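Local coordinates for protein cellulase IBT99 (Metagenomes, PDB 6WBT) that probably hydrolyses 6-phospho-alpha-glucosides, holding NAD and a manganese ion next to the phosphorylated sugar in its active site, at residues I144-N149 against I167-D172; V154-Y159 against D355-E360; T123-V128 against Y159-K164. All blocks are in the same frame, centred on the assembly; numbering follows the deposited sequence.

Contact 1 (I144-N149 against I167-D172); sequences IVNYSN and IINICD. With MN (manganese (II) ion), chain E; NAD (nicotinamide-adenine-dinucleotide), chain G; G6P (6-O-phosphono-alpha-D-glucopyranose), chain F.
The side-chain amides of N146 and N169, bridged neighbours on two parallel strands, meet almost at right angles, their planes 79° apart. ND2 of N146 reaches OD1 of N169 at 2.7 Å, approaching in the carbonyl plane of N169 while the acceptor sits somewhat out of the N146 amide plane. Because CG of N146 is anti to the backbone N (chi1 175°), its OD1 can receive the backbone N of S148 at 2.9 Å, closing an Asx turn. With an alanine here, OD1 of N169 would probably lose this donor and the turn at S148 would be freer to shift. On the same face, CD1 of I167 lies against CB of N146 at 3.8 Å. The opposite face is apolar: V145 and I168 stand side by side, CG2 of V145 3.7 Å from CG2 of I168. I170 slants across to meet CG1 of V145 with its CD1. Backbone bonds from I168 N to I144 O, N146 N to I168 O and I170 N to N146 O complete the pairing.

Past the strands, Y147 O takes N7N of NAD at 3.0 Å, nearly straight (175°), and C171 SG binds manganese at 2.4 Å, as does H201. The metal also holds NAD O7N and sugar O2, and C4N of NAD lies 3.7 Å from sugar C3, consistent with the hydride-transfer chemistry of family 4 glycosidases.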
# COMPACT_ATOMS: atom_id res chain seq x y z
N ILE A 144 -15.88 5.26 -26.99
CA ILE A 144 -14.78 5.79 -27.78
C ILE A 144 -13.65 4.77 -27.71
O ILE A 144 -12.89 4.73 -26.74
CB ILE A 144 -14.31 7.16 -27.28
CG1 ILE A 144 -15.47 8.15 -27.30
CG2 ILE A 144 -13.16 7.66 -28.14
CD1 ILE A 144 -15.08 9.52 -26.81
N VAL A 145 -13.54 3.94 -28.75
CA VAL A 145 -12.43 3.00 -28.83
C VAL A 145 -11.22 3.75 -29.38
O VAL A 145 -11.01 3.80 -30.60
CB VAL A 145 -12.80 1.77 -29.69
CG1 VAL A 145 -11.62 0.84 -29.80
CG2 VAL A 145 -14.00 1.05 -29.07
N ASN A 146 -10.44 4.35 -28.48
CA ASN A 146 -9.32 5.19 -28.88
C ASN A 146 -8.09 4.33 -29.11
O ASN A 146 -7.69 3.55 -28.24
CB ASN A 146 -9.06 6.24 -27.81
CG ASN A 146 -7.82 7.07 -28.10
OD1 ASN A 146 -7.48 7.32 -29.26
ND2 ASN A 146 -7.14 7.50 -27.05
N TYR A 147 -7.49 4.47 -30.29
CA TYR A 147 -6.21 3.84 -30.59
C TYR A 147 -5.24 4.85 -31.18
O TYR A 147 -4.31 4.46 -31.89
CB TYR A 147 -6.39 2.64 -31.53
CG TYR A 147 -7.13 2.95 -32.81
CD1 TYR A 147 -8.52 2.90 -32.86
CD2 TYR A 147 -6.44 3.26 -33.97
CE1 TYR A 147 -9.20 3.17 -34.03
CE2 TYR A 147 -7.11 3.54 -35.15
CZ TYR A 147 -8.49 3.49 -35.17
OH TYR A 147 -9.16 3.76 -36.34
N SER A 148 -5.44 6.13 -30.91
CA SER A 148 -4.52 7.16 -31.37
C SER A 148 -3.35 7.28 -30.40
O SER A 148 -3.49 7.09 -29.19
CB SER A 148 -5.24 8.51 -31.50
OG SER A 148 -5.86 8.89 -30.28
N ASN A 149 -2.19 7.61 -30.95
CA ASN A 149 -0.95 7.67 -30.21
C ASN A 149 -0.62 9.10 -29.82
O ASN A 149 -1.09 10.06 -30.44
CB ASN A 149 0.19 7.09 -31.06
CG ASN A 149 0.30 5.58 -30.94
OD1 ASN A 149 -0.10 5.00 -29.93
ND2 ASN A 149 0.85 4.94 -31.97
N ILE A 167 -14.47 5.52 -22.51
CA ILE A 167 -13.39 5.41 -23.48
C ILE A 167 -12.55 4.18 -23.15
O ILE A 167 -12.40 3.81 -21.98
CB ILE A 167 -12.52 6.69 -23.50
CG1 ILE A 167 -11.46 6.62 -24.59
CG2 ILE A 167 -11.89 6.93 -22.14
CD1 ILE A 167 -10.56 7.84 -24.65
N ILE A 168 -12.03 3.54 -24.19
CA ILE A 168 -11.13 2.40 -24.05
C ILE A 168 -9.94 2.61 -24.97
O ILE A 168 -10.11 2.69 -26.20
CB ILE A 168 -11.84 1.06 -24.35
CG1 ILE A 168 -10.81 -0.05 -24.57
CG2 ILE A 168 -12.78 1.20 -25.54
CD1 ILE A 168 -11.42 -1.41 -24.82
N ASN A 169 -8.75 2.72 -24.39
CA ASN A 169 -7.53 2.95 -25.14
C ASN A 169 -6.84 1.62 -25.41
O ASN A 169 -6.59 0.84 -24.48
CB ASN A 169 -6.60 3.89 -24.38
CG ASN A 169 -7.28 5.18 -23.97
OD1 ASN A 169 -7.32 6.15 -24.73
ND2 ASN A 169 -7.83 5.20 -22.76
N ILE A 170 -6.52 1.36 -26.68
CA ILE A 170 -5.94 0.10 -27.11
C ILE A 170 -4.70 0.38 -27.95
O ILE A 170 -4.36 1.53 -28.23
CB ILE A 170 -6.95 -0.78 -27.89
CG1 ILE A 170 -7.46 -0.02 -29.12
CG2 ILE A 170 -8.10 -1.20 -26.99
CD1 ILE A 170 -8.38 -0.85 -29.99
N CYS A 171 -4.04 -0.70 -28.37
CA CYS A 171 -2.84 -0.61 -29.19
C CYS A 171 -2.67 -1.92 -29.94
O CYS A 171 -2.99 -2.99 -29.42
CB CYS A 171 -1.60 -0.32 -28.34
SG CYS A 171 -0.04 -0.37 -29.24
N ASP A 172 -2.16 -1.83 -31.17
CA ASP A 172 -1.99 -2.99 -32.03
C ASP A 172 -0.56 -3.51 -32.07
O ASP A 172 -0.30 -4.51 -32.74
CB ASP A 172 -2.47 -2.68 -33.45
CG ASP A 172 -1.49 -1.81 -34.22
OD1 ASP A 172 -0.85 -0.94 -33.60
OD2 ASP A 172 -1.37 -1.99 -35.45
MN MN E . 0.78 1.63 -30.34
PA NAD G . -2.49 10.89 -40.70
O1A NAD G . -1.66 12.09 -40.37
O2A NAD G . -2.31 10.26 -42.04
O5B NAD G . -4.04 11.25 -40.47
C5B NAD G . -4.47 11.76 -39.18
C4B NAD G . -5.77 12.49 -39.35
O4B NAD G . -6.18 13.06 -38.07
C3B NAD G . -5.76 13.67 -40.34
O3B NAD G . -6.87 13.56 -41.22
C2B NAD G . -5.92 14.89 -39.42
O2B NAD G . -6.47 16.02 -40.06
C1B NAD G . -6.80 14.30 -38.34
N9A NAD G . -6.86 15.08 -37.11
C8A NAD G . -5.83 15.79 -36.54
N7A NAD G . -6.17 16.41 -35.44
C5A NAD G . -7.51 16.11 -35.27
C6A NAD G . -8.45 16.47 -34.29
N6A NAD G . -8.16 17.25 -33.25
N1A NAD G . -9.71 15.99 -34.41
C2A NAD G . -9.99 15.20 -35.46
N3A NAD G . -9.19 14.80 -36.44
C4A NAD G . -7.95 15.29 -36.30
O3 NAD G . -2.24 9.77 -39.58
PN NAD G . -2.01 8.18 -39.67
O1N NAD G . -3.11 7.58 -40.48
O2N NAD G . -0.60 7.92 -40.08
O5D NAD G . -2.20 7.78 -38.13
C5D NAD G . -3.42 8.19 -37.47
C4D NAD G . -3.29 7.95 -35.99
O4D NAD G . -3.31 6.53 -35.73
C3D NAD G . -1.99 8.46 -35.35
O3D NAD G . -2.29 9.12 -34.13
C2D NAD G . -1.25 7.14 -35.09
O2D NAD G . -0.21 7.21 -34.13
C1D NAD G . -2.42 6.25 -34.67
N1N NAD G . -2.07 4.80 -34.70
C2N NAD G . -1.88 4.13 -33.52
C3N NAD G . -1.53 2.79 -33.52
C7N NAD G . -1.39 2.09 -32.20
O7N NAD G . -0.54 1.22 -32.06
N7N NAD G . -2.24 2.43 -31.23
C4N NAD G . -1.34 2.14 -34.74
C5N NAD G . -1.57 2.82 -35.92
C6N NAD G . -1.94 4.15 -35.87
C1 G6P F . 2.44 -0.07 -34.65
C2 G6P F . 2.56 0.83 -33.42
C3 G6P F . 2.21 2.27 -33.76
C4 G6P F . 2.98 2.73 -34.99
C5 G6P F . 2.76 1.75 -36.13
C6 G6P F . 3.46 2.17 -37.42
O1 G6P F . 1.07 -0.15 -35.05
O2 G6P F . 1.69 0.35 -32.39
O3 G6P F . 2.51 3.11 -32.65
O4 G6P F . 2.54 4.04 -35.38
O5 G6P F . 3.21 0.46 -35.73
O6 G6P F . 4.06 3.46 -37.28
P G6P F . 4.56 4.25 -38.58
O1P G6P F . 5.86 4.89 -38.15
O2P G6P F . 3.45 5.23 -38.88
O3P G6P F . 4.72 3.17 -39.62

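Contact 2 (V154-Y159 against D355-E360)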
# COMPACT_ATOMS: atom_id res chain seq x y z
N VAL A 154 -1.94 9.84 -23.57
CA VAL A 154 -3.32 10.32 -23.69
C VAL A 154 -4.24 9.58 -22.74
O VAL A 154 -5.22 10.15 -22.24
CB VAL A 154 -3.80 10.22 -25.16
CG1 VAL A 154 -2.86 11.00 -26.08
CG2 VAL A 154 -3.91 8.77 -25.60
N ALA A 155 -3.96 8.30 -22.47
CA ALA A 155 -4.81 7.55 -21.55
C ALA A 155 -4.64 8.03 -20.12
O ALA A 155 -5.62 8.16 -19.38
CB ALA A 155 -4.52 6.05 -21.66
N LYS A 156 -3.40 8.30 -19.71
CA LYS A 156 -3.16 8.84 -18.37
C LYS A 156 -3.72 10.25 -18.23
O LYS A 156 -4.15 10.64 -17.14
CB LYS A 156 -1.67 8.82 -18.06
CG LYS A 156 -1.33 9.15 -16.61
CD LYS A 156 0.17 9.22 -16.40
CE LYS A 156 0.63 8.21 -15.37
NZ LYS A 156 0.42 6.81 -15.83
N ALA A 157 -3.73 11.02 -19.32
CA ALA A 157 -4.26 12.38 -19.26
C ALA A 157 -5.78 12.38 -19.27
O ALA A 157 -6.42 13.07 -18.47
CB ALA A 157 -3.71 13.21 -20.42
N THR A 158 -6.39 11.60 -20.17
CA THR A 158 -7.85 11.55 -20.23
C THR A 158 -8.45 10.93 -18.98
O THR A 158 -9.56 11.32 -18.58
CB THR A 158 -8.30 10.76 -21.47
OG1 THR A 158 -7.60 9.51 -21.53
CG2 THR A 158 -8.02 11.56 -22.74
N TYR A 159 -7.75 9.99 -18.34
CA TYR A 159 -8.28 9.40 -17.11
C TYR A 159 -8.23 10.37 -15.95
O TYR A 159 -9.10 10.33 -15.07
CB TYR A 159 -7.51 8.12 -16.76
CG TYR A 159 -7.86 7.57 -15.40
CD1 TYR A 159 -9.16 7.15 -15.11
CD2 TYR A 159 -6.91 7.48 -14.39
CE1 TYR A 159 -9.48 6.65 -13.87
CE2 TYR A 159 -7.23 6.98 -13.15
CZ TYR A 159 -8.52 6.57 -12.89
OH TYR A 159 -8.84 6.07 -11.65
N ASP A 355 -1.70 3.98 -8.24
CA ASP A 355 -3.08 3.77 -8.68
C ASP A 355 -3.34 4.42 -10.03
O ASP A 355 -3.99 3.81 -10.90
CB ASP A 355 -4.05 4.31 -7.62
CG ASP A 355 -3.69 3.86 -6.22
OD1 ASP A 355 -2.63 3.23 -6.04
OD2 ASP A 355 -4.47 4.15 -5.29
N ASP A 356 -2.86 5.64 -10.23
CA ASP A 356 -3.11 6.38 -11.46
C ASP A 356 -2.19 5.99 -12.61
O ASP A 356 -2.13 6.71 -13.61
CB ASP A 356 -2.99 7.89 -11.20
CG ASP A 356 -1.61 8.29 -10.72
OD1 ASP A 356 -0.92 7.44 -10.11
OD2 ASP A 356 -1.21 9.45 -10.95
N ALA A 357 -1.48 4.87 -12.49
CA ALA A 357 -0.64 4.38 -13.57
C ALA A 357 -1.51 3.66 -14.60
O ALA A 357 -2.23 2.72 -14.25
CB ALA A 357 0.44 3.45 -13.04
N THR A 358 -1.45 4.10 -15.85
CA THR A 358 -2.23 3.50 -16.92
C THR A 358 -1.44 2.33 -17.50
O THR A 358 -0.62 2.50 -18.41
CB THR A 358 -2.58 4.53 -17.99
OG1 THR A 358 -1.44 5.35 -18.26
CG2 THR A 358 -3.74 5.40 -17.52
N VAL A 359 -1.69 1.15 -16.96
CA VAL A 359 -0.97 -0.06 -17.36
C VAL A 359 -1.71 -0.72 -18.51
O VAL A 359 -2.92 -0.55 -18.69
CB VAL A 359 -0.81 -1.02 -16.17
CG1 VAL A 359 0.09 -0.41 -15.11
CG2 VAL A 359 -2.17 -1.37 -15.58
N GLU A 360 -0.97 -1.49 -19.30
CA GLU A 360 -1.50 -2.23 -20.45
C GLU A 360 -1.52 -3.71 -20.07
O GLU A 360 -0.48 -4.38 -20.10
CB GLU A 360 -0.65 -1.97 -21.69
CG GLU A 360 -1.12 -2.70 -22.94
CD GLU A 360 -0.43 -2.20 -24.20
OE1 GLU A 360 -0.85 -1.15 -24.73
OE2 GLU A 360 0.54 -2.85 -24.65
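A155 turns its methyl toward T358, whose CG2 lies 4.3 Å from CB of A155 and closer still, at 3.8 Å, to the carbonyl carbon of the same residue. I343 of the adjoining strand touches both side chains. At K156 the threonine methyl comes against the helix backbone, CG2 of T358 standing 3.6 Å from CA of K156. The lysine then runs across T358 at a slant: its CB is 3.5 Å from OG1 of T358, and bends at chi3 and chi4 bring the ammonium back over the incoming loop. There NZ of K156 makes two weak hydrogen bonds, each 3.4 Å long, one to OG1 of T358 and one to the backbone O of D356. OG1 can serve because it stands between the backbone N and the carbonyl carbon of T358 (chi1 42°). The main charge partner of K156 is D390 of helix 380-402, in a salt bridge.

Helix 151-161 is the crossover of a beta-alpha-beta unit in the Rossmann-like domain, and here it packs against the loop leading into strand 358-366 and the start of that strand, which belongs to the antiparallel part of the same mixed sheet.

One turn on from A155, Y159 meets the loop with its ring edge, CE2 lying 4.5 Å from CA of D356 near the ring plane. The carboxylate of D356 looks to another copy of the protein, where its OD2 forms a salt bridge with R380 of the third subunit.

Contact 3 (T123-V128 against Y159-K164); sequences TIYPMV and YKLRPK
V128 divides its two methyls between neighbouring residues at the end of helix 151-161: CG2 goes to L161 and CG1 to R162. The apolar part centres on CD1 of L161, which lies 3.8 Å from CG2 of V128, the two side chains crossing at about a right angle. CD1 of L161 has two looser neighbours on helix 114-136, a turn before V128: CG2 of I124 and CE1 of Y125, both at 4.5 Å. I401 of helix 380-402 also touches L161, and the hydroxyl of Y125 is bonded to the backbone O of A400 on that helix.

The second kind of contact sets a methyl against a flat cation. CG1 of V128 sits 3.4 Å above the guanidinium plane of R162, over its centre, with CZ of R162 as its nearest atom at 3.5 Å. A bend at chi2 (63°) in an otherwise extended outer chain brings the guanidinium back across the valine. Its charge is met by D132, one turn beyond V128, which forms a salt bridge with NH2, so that helix 114-136 supplies both the methyl over one face and the carboxylate.

R162 is the first residue to leave helical geometry, so the contact joins the C-terminal end of helix 151-161 to the middle of helix 114-136. Both helices lie on one face of the parallel part of the sheet, as expected of the Rossmann-type NAD-binding domain of this family.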
# COMPACT_ATOMS: atom_id res chain seq x y z
N THR A 123 -1.71 16.08 -28.22
CA THR A 123 -2.90 15.25 -28.31
C THR A 123 -3.76 15.29 -27.05
O THR A 123 -4.92 14.87 -27.09
CB THR A 123 -2.51 13.80 -28.61
OG1 THR A 123 -1.40 13.78 -29.52
CG2 THR A 123 -3.67 13.03 -29.24
N ILE A 124 -3.23 15.80 -25.93
CA ILE A 124 -3.95 15.73 -24.66
C ILE A 124 -5.28 16.47 -24.74
O ILE A 124 -6.35 15.87 -24.62
CB ILE A 124 -3.07 16.28 -23.51
CG1 ILE A 124 -1.87 15.36 -23.27
CG2 ILE A 124 -3.89 16.44 -22.24
CD1 ILE A 124 -0.97 15.82 -22.14
N TYR A 125 -5.23 17.78 -24.96
CA TYR A 125 -6.44 18.59 -24.95
C TYR A 125 -7.35 18.33 -26.16
O TYR A 125 -8.58 18.32 -25.99
CB TYR A 125 -6.09 20.08 -24.86
CG TYR A 125 -5.70 20.51 -23.47
CD1 TYR A 125 -6.63 20.50 -22.44
CD2 TYR A 125 -4.41 20.94 -23.18
CE1 TYR A 125 -6.29 20.89 -21.16
CE2 TYR A 125 -4.06 21.33 -21.90
CZ TYR A 125 -5.00 21.31 -20.90
OH TYR A 125 -4.66 21.70 -19.62
N PRO A 126 -6.82 18.13 -27.37
CA PRO A 126 -7.72 17.72 -28.47
C PRO A 126 -8.46 16.43 -28.19
O PRO A 126 -9.60 16.28 -28.65
CB PRO A 126 -6.76 17.58 -29.66
CG PRO A 126 -5.70 18.57 -29.38
CD PRO A 126 -5.49 18.52 -27.89
N MSE A 127 -7.86 15.49 -27.46
CA MSE A 127 -8.55 14.27 -27.07
C MSE A 127 -9.63 14.56 -26.04
O MSE A 127 -10.71 13.96 -26.06
CB MSE A 127 -7.57 13.24 -26.53
CG MSE A 127 -6.93 12.35 -27.59
SE MSE A 127 -8.26 11.28 -28.53
CE MSE A 127 -9.12 10.45 -26.99
N VAL A 128 -9.33 15.49 -25.12
CA VAL A 128 -10.32 15.88 -24.12
C VAL A 128 -11.51 16.55 -24.79
O VAL A 128 -12.66 16.35 -24.38
CB VAL A 128 -9.66 16.80 -23.06
CG1 VAL A 128 -10.71 17.34 -22.10
CG2 VAL A 128 -8.59 16.04 -22.30
N TYR A 159 -7.75 9.99 -18.34
CA TYR A 159 -8.28 9.40 -17.11
C TYR A 159 -8.23 10.37 -15.95
O TYR A 159 -9.10 10.33 -15.07
CB TYR A 159 -7.51 8.12 -16.76
CG TYR A 159 -7.86 7.57 -15.40
CD1 TYR A 159 -9.16 7.15 -15.11
CD2 TYR A 159 -6.91 7.48 -14.39
CE1 TYR A 159 -9.48 6.65 -13.87
CE2 TYR A 159 -7.23 6.98 -13.15
CZ TYR A 159 -8.52 6.57 -12.89
OH TYR A 159 -8.84 6.07 -11.65
N LYS A 160 -7.23 11.25 -15.91
CA LYS A 160 -7.14 12.24 -14.85
C LYS A 160 -8.13 13.38 -15.06
O LYS A 160 -8.74 13.86 -14.09
CB LYS A 160 -5.72 12.80 -14.75
CG LYS A 160 -5.54 13.80 -13.62
CD LYS A 160 -4.08 13.96 -13.24
CE LYS A 160 -3.93 14.86 -12.03
NZ LYS A 160 -2.53 14.90 -11.51
N LEU A 161 -8.31 13.83 -16.30
CA LEU A 161 -9.18 14.97 -16.54
C LEU A 161 -10.64 14.54 -16.65
O LEU A 161 -11.53 15.16 -16.06
CB LEU A 161 -8.73 15.73 -17.79
CG LEU A 161 -7.41 16.49 -17.66
CD1 LEU A 161 -6.96 17.02 -19.01
CD2 LEU A 161 -7.54 17.63 -16.65
N ARG A 162 -10.90 13.47 -17.40
CA ARG A 162 -12.25 12.94 -17.64
C ARG A 162 -12.28 11.50 -17.16
O ARG A 162 -12.22 10.56 -17.98
CB ARG A 162 -12.63 13.05 -19.11
CG ARG A 162 -13.45 14.29 -19.46
CD ARG A 162 -12.67 15.57 -19.22
NE ARG A 162 -13.40 16.74 -19.70
CZ ARG A 162 -13.00 18.00 -19.51
NH1 ARG A 162 -11.89 18.24 -18.84
NH2 ARG A 162 -13.72 19.01 -19.98
N PRO A 163 -12.36 11.27 -15.85
CA PRO A 163 -12.35 9.89 -15.35
C PRO A 163 -13.62 9.12 -15.68
O PRO A 163 -13.57 7.89 -15.76
CB PRO A 163 -12.17 10.06 -13.83
CG PRO A 163 -11.74 11.49 -13.63
CD PRO A 163 -12.38 12.25 -14.75
N LYS A 164 -14.74 9.81 -15.86
CA LYS A 164 -16.01 9.16 -16.15
C LYS A 164 -16.24 8.90 -17.63
O LYS A 164 -17.32 8.43 -18.00
CB LYS A 164 -17.17 10.02 -15.61
CG LYS A 164 -17.11 10.28 -14.11
CD LYS A 164 -17.35 9.01 -13.31
CE LYS A 164 -17.47 9.32 -11.82
NZ LYS A 164 -18.58 10.28 -11.55

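Contact 1 lies in the core, where two parallel strands pair and their ends reach the cofactor, sugar and metal. Contacts 2 and 3 sit farther out and share helix 151-161, the crossover between the strands of contact 1. Contact 2 is still largely buried and carries that helix onto the antiparallel part of the sheet, joining ranges far apart in sequence; contact 3, only partly buried, sets its end against helix 114-136. Bonding changes accordingly: regular backbone bonds and an amide pair in contact 1, weak lysine bonds in contact 2, methyl packing in contact 3. M127 and A155 pack on N146 and N169 respectively, tying both helices to the central strands.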